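Local structure of mucus binding proteinn (Lactobacillus reuteri, 4MT5) at residues Val6-Asp11 and Thr16-Asp21; Glu36-Tyr41 and Val68-Gly73. The protein probably helps the bacterium adhere to gastrointestinal mucus by binding mucin at the cell surface, this chain being one repeat, Mub-RV, of the cell-wall-anchored protein. All blocks are in the same frame, centred on the assembly; numbering follows the deposited sequence.

How the contacts relate
Both contacts belong to the mucin binding domain of the repeat, which has the ubiquitin-like beta-grasp fold, and their centres lie about 9 Å apart. Contact 1 is the N-terminal beta hairpin; contact 2 sets the helix that follows this hairpin against strand 65-77, which runs parallel to strand 2-10 in the same sheet. Residues 6-11 are flanked by 16-21 and 68-73, and the helix lies over the sheet face that carries Tyr-8, Val-68 and Phe-70. The seam between the contacts is polar and apolar at once: Asp-11 OD1 lies 2.7 Å from His-69 ND1, a probable hydrogen bond, while Tyr-41 OH packs 3.3 Å from Arg-18 CB.

Contact 1. Residues Val6-Asp11 and Thr16-Asp21; sequences VKYVDD and TLRQDD
Tyr-8 and Arg-18 form a hydrogen-bonded antiparallel pair whose side chains run side by side in the same direction. The arginine, extended from CG to NE, runs its methylenes past the CD2-CE2 side of the phenol ring, with Arg-18 CG 3.7 Å from Tyr-8 CD2. Ring and guanidinium planes are turned 44° apart, so the two flat groups do not stack. Alongside the CE2 edge of the ring, the guanidinium of Arg-18 grips the carboxylate of Asp-20 side-on: NE reaches OD1 at 3.1 Å almost in its own plane, and NH2 meets the syn lone pair of OD2. The same OD2 has a second partner, the hydroxyl of Tyr-32, which is also hydrogen-bonded to Tyr-8 OH.

On the other face, Lys-7 sits opposite Gln-19 in a non-hydrogen-bonded pair. With CG anti to the backbone N (chi1 -177°) and an extended chain, Gln-19 brings OE1 to 3.4 Å from Lys-7 CD, while the lysine's amino end leads away toward a weak, long ion pair with Glu-67.

The backbones are joined by a reciprocal pair of bonds between Val-6 and Asp-20, then by Tyr-8 N to Arg-18 O, a nearly straight 2.9 Å bond. Tyr-8 O instead receives Leu-17 N, at 2.9 Å: Leu-17 and Arg-18 both face Tyr-8, a classic beta bulge. From within the bulge, Leu-17 CG packs 4.0 Å from Asp-10 CB, while the Asp-10 carboxylate turns to Thr-12, Thr-13 and His-72.

Chemically, the hairpin is two-sided: on one face the Gln-19 amide oxygen rests against lysine methylenes, with no side-chain hydrogen bond between the strands; on the other, the Asp-20 carboxylate takes both Arg-18 and the Tyr-32 hydroxyl, which probably favours its charged form.

Contact 2. Residues Glu36-Tyr41 and Val68-Gly73; sequences EGIKKY and VHFKHG
Phe-70 projects from its strand toward the helix and meets two of its residues, Ile-38 and Tyr-41, one turn apart. Its ring reaches them because CG stands anti to the carbonyl carbon (chi1 -66°), sending the far end of the ring, CE1 and CZ, to the helix surface. Tyr-41 CB lies over one ring face in a CH-pi contact, 3.9 Å from Phe-70 CE1 and 26° off the ring normal through the centroid. At the ring edge, and in its plane, is Ile-38 CA, 4.0 Å from Phe-70 CZ, while CG1 of the same isoleucine approaches CZ obliquely at 3.9 Å.

Ile-38 also holds CG1 anti to its carbonyl carbon, and this branch is the one that touches the strand: besides Phe-70 it meets Val-68 CG1 at 4.0 Å, with CD1 slightly farther from the same methyl. Leu-48 of strand 46-51 touches both Ile-38 and Val-68 and extends this apolar patch.

The phenol of Tyr-41 takes a different course. Its CB faces the strand, but the ring leads away, and the two aromatic rings form an oblique pair. The Tyr-41 side chain goes instead to Leu-17 and Arg-18 on the hairpin.

Segments 36-41 and 68-72 run nearly parallel, 9° apart, so the helix lies along this strand, over one face of the beta-grasp sheet. With no hydrogen bond between them, helix and strand are held by shape and apolar burial, the Phe-70 ring meeting both Ile-38 and Tyr-41, while the Glu-36 to Lys-40 salt bridge lies on the helix away from the strand.

Contact 1. Residues Val6-Asp11 and Thr16-Asp21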
loop_
_atom_site.group_PDB
_atom_site.type_symbol
_atom_site.label_atom_id
_atom_site.label_comp_id
_atom_site.label_asym_id
_atom_site.label_seq_id
_atom_site.Cartn_x
_atom_site.Cartn_y
_atom_site.Cartn_z
ATOM N N VAL A 6 28.324 23.214 3.595
ATOM C CA VAL A 6 27.888 22.022 2.883
ATOM C C VAL A 6 26.487 21.694 3.397
ATOM O O VAL A 6 26.309 21.404 4.581
ATOM C CB VAL A 6 28.866 20.851 3.109
ATOM C CG1 VAL A 6 28.387 19.611 2.398
ATOM C CG2 VAL A 6 30.258 21.226 2.627
ATOM N N LYS A 7 25.489 21.794 2.522
ATOM C CA LYS A 7 24.086 21.770 2.956
ATOM C C LYS A 7 23.371 20.550 2.380
ATOM O O LYS A 7 23.261 20.403 1.161
ATOM C CB LYS A 7 23.380 23.076 2.542
ATOM C CG LYS A 7 21.896 23.140 2.837
ATOM C CD LYS A 7 21.316 24.575 2.742
ATOM C CE LYS A 7 21.116 25.031 1.294
ATOM N NZ LYS A 7 20.455 26.372 1.176
ATOM N N TYR A 8 22.908 19.669 3.264
ATOM C CA TYR A 8 22.212 18.452 2.867
ATOM C C TYR A 8 20.716 18.690 2.925
ATOM O O TYR A 8 20.173 18.957 3.997
ATOM C CB TYR A 8 22.557 17.299 3.812
ATOM C CG TYR A 8 24.014 16.920 3.874
ATOM C CD1 TYR A 8 24.498 15.837 3.159
ATOM C CD2 TYR A 8 24.912 17.646 4.660
ATOM C CE1 TYR A 8 25.854 15.485 3.220
ATOM C CE2 TYR A 8 26.260 17.306 4.725
ATOM C CZ TYR A 8 26.723 16.223 4.004
ATOM O OH TYR A 8 28.051 15.881 4.068
ATOM N N VAL A 9 20.050 18.553 1.780
ATOM C CA VAL A 9 18.642 18.909 1.640
ATOM C C VAL A 9 17.729 17.730 1.297
ATOM O O VAL A 9 17.981 16.986 0.372
ATOM C CB VAL A 9 18.477 19.959 0.537
ATOM C CG1 VAL A 9 17.043 20.299 0.367
ATOM C CG2 VAL A 9 19.260 21.193 0.870
ATOM N N ASP A 10 16.654 17.585 2.052
ATOM C CA ASP A 10 15.572 16.655 1.728
ATOM C C ASP A 10 14.572 17.307 0.767
ATOM O O ASP A 10 13.728 18.100 1.185
ATOM C CB ASP A 10 14.869 16.210 3.024
ATOM C CG ASP A 10 13.596 15.428 2.769
ATOM O OD1 ASP A 10 13.394 14.956 1.626
ATOM O OD2 ASP A 10 12.795 15.273 3.724
ATOM N N ASP A 11 14.659 16.945 -0.512
ATOM C CA ASP A 11 13.842 17.564 -1.545
ATOM C C ASP A 11 12.376 17.263 -1.333
ATOM O O ASP A 11 11.524 18.058 -1.713
ATOM C CB ASP A 11 14.276 17.142 -2.955
ATOM C CG ASP A 11 15.638 17.748 -3.371
ATOM O OD1 ASP A 11 16.222 18.508 -2.561
ATOM O OD2 ASP A 11 16.123 17.482 -4.508
ATOM N N THR A 16 16.062 21.452 5.439
ATOM C CA THR A 16 17.485 21.153 5.537
ATOM C C THR A 16 17.693 20.086 6.616
ATOM O O THR A 16 17.164 20.203 7.718
ATOM C CB THR A 16 18.289 22.408 5.898
ATOM O OG1 THR A 16 18.191 23.351 4.830
ATOM C CG2 THR A 16 19.751 22.076 6.113
ATOM N N LEU A 17 18.450 19.038 6.296
ATOM C CA LEU A 17 18.732 17.973 7.268
ATOM C C LEU A 17 19.968 18.287 8.103
ATOM O O LEU A 17 20.004 18.039 9.313
ATOM C CB LEU A 17 18.946 16.633 6.561
ATOM C CG LEU A 17 17.813 16.071 5.699
ATOM C CD1 LEU A 17 18.332 14.924 4.847
ATOM C CD2 LEU A 17 16.644 15.620 6.559
ATOM N N ARG A 18 20.975 18.840 7.437
ATOM C CA ARG A 18 22.275 19.037 8.047
ATOM C C ARG A 18 23.030 20.130 7.317
ATOM O O ARG A 18 22.962 20.216 6.090
ATOM C CB ARG A 18 23.064 17.730 7.983
ATOM C CG ARG A 18 24.537 17.827 8.327
ATOM C CD ARG A 18 25.090 16.433 8.530
ATOM N NE ARG A 18 26.544 16.405 8.597
ATOM C CZ ARG A 18 27.257 15.293 8.738
ATOM N NH1 ARG A 18 26.645 14.112 8.831
ATOM N NH2 ARG A 18 28.580 15.365 8.785
ATOM N N GLN A 19 23.727 20.983 8.067
ATOM C CA GLN A 19 24.615 21.947 7.439
ATOM C C GLN A 19 25.956 22.003 8.140
ATOM O O GLN A 19 26.032 22.221 9.346
ATOM C CB GLN A 19 23.991 23.332 7.341
ATOM C CG GLN A 19 24.906 24.300 6.629
ATOM C CD GLN A 19 24.223 25.572 6.193
ATOM O OE1 GLN A 19 23.256 25.542 5.420
ATOM N NE2 GLN A 19 24.727 26.709 6.678
ATOM N N ASP A 20 27.015 21.785 7.369
ATOM C CA ASP A 20 28.362 21.806 7.907
ATOM C C ASP A 20 29.087 23.124 7.628
ATOM O O ASP A 20 29.246 23.548 6.481
ATOM C CB ASP A 20 29.172 20.625 7.381
ATOM C CG ASP A 20 28.652 19.296 7.887
ATOM O OD1 ASP A 20 27.700 19.299 8.699
ATOM O OD2 ASP A 20 29.199 18.242 7.481
ATOM N N ASP A 21 29.528 23.760 8.704
ATOM C CA ASP A 21 30.250 25.014 8.625
ATOM C C ASP A 21 31.758 24.739 8.693
ATOM O O ASP A 21 32.282 24.375 9.742
ATOM C CB ASP A 21 29.799 25.894 9.795
ATOM C CG ASP A 21 30.182 27.351 9.625
ATOM O OD1 ASP A 21 31.045 27.645 8.759
ATOM O OD2 ASP A 21 29.620 28.195 10.370
#

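Contact 2. Residues Glu36-Tyr41 and Val68-Gly73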
loop_
_atom_site.group_PDB
_atom_site.type_symbol
_atom_site.label_atom_id
_atom_site.label_comp_id
_atom_site.label_asym_id
_atom_site.label_seq_id
_atom_site.Cartn_x
_atom_site.Cartn_y
_atom_site.Cartn_z
ATOM N N GLU A 36 30.538 10.244 4.395
ATOM C CA GLU A 36 29.904 9.873 5.652
ATOM C C GLU A 36 28.464 10.364 5.787
ATOM O O GLU A 36 27.582 9.619 6.222
ATOM C CB GLU A 36 30.732 10.363 6.838
ATOM C CG GLU A 36 30.458 9.571 8.102
ATOM C CD GLU A 36 30.688 8.063 7.906
ATOM O OE1 GLU A 36 31.619 7.671 7.141
ATOM O OE2 GLU A 36 29.924 7.274 8.520
ATOM N N GLY A 37 28.224 11.616 5.424
ATOM C CA GLY A 37 26.885 12.158 5.496
ATOM C C GLY A 37 25.912 11.386 4.621
ATOM O O GLY A 37 24.829 10.972 5.079
ATOM N N ILE A 38 26.290 11.195 3.358
ATOM C CA ILE A 38 25.428 10.485 2.416
ATOM C C ILE A 38 25.145 9.055 2.893
ATOM O O ILE A 38 24.011 8.570 2.799
ATOM C CB ILE A 38 26.024 10.473 1.002
ATOM C CG1 ILE A 38 26.032 11.884 0.428
ATOM C CG2 ILE A 38 25.209 9.607 0.088
ATOM C CD1 ILE A 38 26.722 11.975 -0.905
ATOM N N LYS A 39 26.175 8.396 3.424
ATOM C CA LYS A 39 26.003 7.080 4.026
ATOM C C LYS A 39 24.940 7.113 5.137
ATOM O O LYS A 39 24.067 6.257 5.188
ATOM C CB LYS A 39 27.336 6.569 4.568
ATOM C CG LYS A 39 27.424 5.063 4.707
ATOM C CD LYS A 39 27.635 4.648 6.154
ATOM C CE LYS A 39 28.442 3.361 6.223
ATOM N NZ LYS A 39 29.838 3.584 5.713
ATOM N N LYS A 40 25.008 8.118 6.005
ATOM C CA LYS A 40 24.118 8.206 7.162
ATOM C C LYS A 40 22.671 8.402 6.752
ATOM O O LYS A 40 21.769 7.839 7.369
ATOM C CB LYS A 40 24.539 9.335 8.111
ATOM C CG LYS A 40 25.777 9.047 8.959
ATOM C CD LYS A 40 25.482 8.088 10.113
ATOM C CE LYS A 40 26.706 7.912 11.015
ATOM N NZ LYS A 40 27.944 7.622 10.214
ATOM N N TYR A 41 22.439 9.193 5.710
ATOM C CA TYR A 41 21.065 9.457 5.298
ATOM C C TYR A 41 20.454 8.352 4.453
ATOM O O TYR A 41 19.235 8.173 4.451
ATOM C CB TYR A 41 20.922 10.832 4.643
ATOM C CG TYR A 41 21.057 11.919 5.668
ATOM C CD1 TYR A 41 20.063 12.123 6.631
ATOM C CD2 TYR A 41 22.199 12.711 5.717
ATOM C CE1 TYR A 41 20.203 13.094 7.602
ATOM C CE2 TYR A 41 22.348 13.687 6.685
ATOM C CZ TYR A 41 21.350 13.876 7.620
ATOM O OH TYR A 41 21.523 14.852 8.567
ATOM N N VAL A 68 23.908 19.103 -1.177
ATOM C CA VAL A 68 23.736 17.680 -1.437
ATOM C C VAL A 68 22.244 17.402 -1.356
ATOM O O VAL A 68 21.660 17.540 -0.285
ATOM C CB VAL A 68 24.498 16.800 -0.397
ATOM C CG1 VAL A 68 24.277 15.329 -0.677
ATOM C CG2 VAL A 68 25.989 17.107 -0.410
ATOM N N HIS A 69 21.606 17.049 -2.469
ATOM C CA HIS A 69 20.150 16.845 -2.436
ATOM C C HIS A 69 19.742 15.360 -2.281
ATOM O O HIS A 69 20.365 14.461 -2.843
ATOM C CB HIS A 69 19.458 17.506 -3.651
ATOM C CG HIS A 69 19.497 19.007 -3.636
ATOM N ND1 HIS A 69 18.569 19.772 -2.958
ATOM C CD2 HIS A 69 20.354 19.885 -4.215
ATOM C CE1 HIS A 69 18.853 21.054 -3.119
ATOM N NE2 HIS A 69 19.932 21.150 -3.874
ATOM N N PHE A 70 18.706 15.114 -1.493
ATOM C CA PHE A 70 18.167 13.775 -1.327
ATOM C C PHE A 70 16.689 13.812 -1.594
ATOM O O PHE A 70 16.097 14.888 -1.571
ATOM C CB PHE A 70 18.337 13.301 0.102
ATOM C CG PHE A 70 19.759 13.118 0.519
ATOM C CD1 PHE A 70 20.338 11.861 0.513
ATOM C CD2 PHE A 70 20.513 14.192 0.942
ATOM C CE1 PHE A 70 21.636 11.686 0.919
ATOM C CE2 PHE A 70 21.811 14.016 1.343
ATOM C CZ PHE A 70 22.373 12.764 1.330
ATOM N N LYS A 71 16.099 12.643 -1.846
ATOM C CA LYS A 71 14.636 12.474 -1.823
ATOM C C LYS A 71 14.308 11.248 -0.992
ATOM O O LYS A 71 15.187 10.429 -0.714
ATOM C CB LYS A 71 14.051 12.316 -3.224
ATOM C CG LYS A 71 14.602 11.120 -3.986
ATOM C CD LYS A 71 13.919 10.952 -5.333
ATOM C CE LYS A 71 14.797 10.164 -6.314
ATOM N NZ LYS A 71 14.121 10.112 -7.650
ATOM N N HIS A 72 13.052 11.125 -0.583
ATOM C CA HIS A 72 12.625 9.961 0.189
ATOM C C HIS A 72 12.639 8.690 -0.648
ATOM O O HIS A 72 12.230 8.685 -1.808
ATOM C CB HIS A 72 11.227 10.171 0.762
ATOM C CG HIS A 72 11.185 11.107 1.929
ATOM N ND1 HIS A 72 10.084 11.219 2.755
ATOM C CD2 HIS A 72 12.107 11.970 2.415
ATOM C CE1 HIS A 72 10.331 12.111 3.696
ATOM N NE2 HIS A 72 11.551 12.585 3.512
ATOM N N GLY A 73 13.114 7.608 -0.046
ATOM C CA GLY A 73 13.068 6.314 -0.689
ATOM C C GLY A 73 11.650 5.805 -0.736
ATOM O O GLY A 73 10.863 6.027 0.181
#